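Local coordinates for protein aromatic amino acid aminotransferase I (Candida albicans WO-1, PDB 6HNU) that probably transfers the amino group of aromatic amino acids to 2-oxoglutarate, giving an aromatic oxo-acid and L-glutamate, with pyridoxal 5'-phosphate as cofactor, at residues Glu440-Ser443 and Ser444-Lys448. Numbering follows the deposited sequence.
Sequences EGQS and SPPQK
With chi1 at 52°, Ser443 tucks its OG between its own backbone N and carbonyl carbon, while Gln447 folds back at chi2 (-55°) and brings its amide over to that hydroxyl. The two meet in a nearly straight bond: Gln447 NE2 donates to Ser443 OG at 2.8 Å, and the oxygen lies almost in the amide plane. The same hydroxyl then gives its proton to a carbonyl, Ser443 OG standing 2.8 Å from Pro445 O and tilted 31° from the carbonyl plane. The cis peptide bond before Pro445 helps turn the chain, and Pro446 comes back beside Ser443, its CA 3.3 Å from Ser443 O in a CA-H...O contact. A water bridges the backbone N atoms of Ser443 and Gln447, weakly to each. Gln442 NE2 lies 3.7 Å from Pro446 CB, an ordinary van der Waals contact. This turn belongs to the surface loop joining strands 429-433 and 459-465, away from the cofactor. Ser443 and Gln447 both pack on Trp202, and Gln447 OE1 accepts from Val203 N. The hydroxyl of buried Ser443, donor and acceptor at once, thus ties together a cis-proline turn, which the glutamine amide, engaged at both ends, links to the backbone N-H of Val203.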
loop_
_atom_site.group_PDB
_atom_site.type_symbol
_atom_site.label_atom_id
_atom_site.label_comp_id
_atom_site.label_asym_id
_atom_site.label_seq_id
_atom_site.Cartn_x
_atom_site.Cartn_y
_atom_site.Cartn_z
ATOM N N GLU B 440 -16.614 -20.856 -0.642
ATOM C CA GLU B 440 -16.787 -22.036 0.242
ATOM C C GLU B 440 -16.200 -21.742 1.620
ATOM O O GLU B 440 -15.216 -21.057 1.699
ATOM C CB GLU B 440 -16.148 -23.260 -0.400
ATOM C CG GLU B 440 -16.790 -23.614 -1.716
ATOM C CD GLU B 440 -18.218 -24.154 -1.667
ATOM O OE1 GLU B 440 -18.897 -24.059 -0.604
ATOM O OE2 GLU B 440 -18.665 -24.658 -2.718
ATOM N N GLY B 441 -16.842 -22.235 2.670
ATOM C CA GLY B 441 -16.332 -22.077 4.029
ATOM C C GLY B 441 -17.281 -22.643 5.046
ATOM O O GLY B 441 -18.492 -22.749 4.793
ATOM N N GLN B 442 -16.729 -22.991 6.189
ATOM C CA GLN B 442 -17.489 -23.502 7.332
ATOM C C GLN B 442 -17.014 -22.725 8.543
ATOM O O GLN B 442 -15.803 -22.475 8.662
ATOM C CB GLN B 442 -17.254 -25.002 7.537
ATOM C CG GLN B 442 -17.877 -25.909 6.484
ATOM C CD GLN B 442 -17.425 -27.323 6.758
ATOM O OE1 GLN B 442 -16.315 -27.717 6.407
ATOM N NE2 GLN B 442 -18.262 -28.075 7.448
ATOM N N SER B 443 -17.932 -22.356 9.411
ATOM C CA SER B 443 -17.586 -21.785 10.729
ATOM C C SER B 443 -16.912 -22.881 11.560
ATOM O O SER B 443 -16.899 -24.057 11.130
ATOM C CB SER B 443 -18.767 -21.231 11.402
ATOM O OG SER B 443 -19.815 -22.183 11.453
ATOM N N SER B 444 -16.323 -22.462 12.671
ATOM C CA SER B 444 -15.690 -23.334 13.682
ATOM C C SER B 444 -16.343 -23.050 15.024
ATOM O O SER B 444 -16.085 -22.024 15.642
ATOM C CB SER B 444 -14.199 -23.123 13.722
ATOM O OG SER B 444 -13.637 -23.913 14.745
ATOM N N PRO B 445 -17.234 -23.928 15.529
ATOM C CA PRO B 445 -17.634 -25.152 14.835
ATOM C C PRO B 445 -18.608 -24.931 13.682
ATOM O O PRO B 445 -19.250 -23.882 13.595
ATOM C CB PRO B 445 -18.372 -25.932 15.928
ATOM C CG PRO B 445 -18.927 -24.864 16.848
ATOM C CD PRO B 445 -17.875 -23.777 16.848
ATOM N N PRO B 446 -18.777 -25.922 12.785
ATOM C CA PRO B 446 -19.644 -25.760 11.615
ATOM C C PRO B 446 -21.120 -25.615 12.006
ATOM O O PRO B 446 -21.501 -26.027 13.104
ATOM C CB PRO B 446 -19.373 -27.017 10.772
ATOM C CG PRO B 446 -18.835 -28.038 11.775
ATOM C CD PRO B 446 -18.078 -27.220 12.799
ATOM N N GLN B 447 -21.904 -24.983 11.133
ATOM C CA GLN B 447 -23.384 -24.900 11.260
ATOM C C GLN B 447 -23.963 -26.290 10.950
ATOM O O GLN B 447 -23.247 -27.069 10.335
ATOM C CB GLN B 447 -23.927 -23.821 10.313
ATOM C CG GLN B 447 -23.312 -22.447 10.531
ATOM C CD GLN B 447 -23.474 -22.002 11.952
ATOM O OE1 GLN B 447 -24.600 -21.924 12.466
ATOM N NE2 GLN B 447 -22.356 -21.666 12.578
ATOM N N LYS B 448 -25.205 -26.583 11.349
ATOM C CA LYS B 448 -25.872 -27.881 11.039
ATOM C C LYS B 448 -26.164 -27.949 9.532
ATOM O O LYS B 448 -26.390 -26.882 8.944
ATOM C CB LYS B 448 -27.163 -28.039 11.851
ATOM C CG LYS B 448 -26.992 -28.037 13.366
ATOM C CD LYS B 448 -25.923 -29.011 13.882
ATOM C CE LYS B 448 -26.120 -29.427 15.329
ATOM N NZ LYS B 448 -26.132 -28.261 16.250
HETATM O O HOH W 1 -20.777 -23.671 8.321
#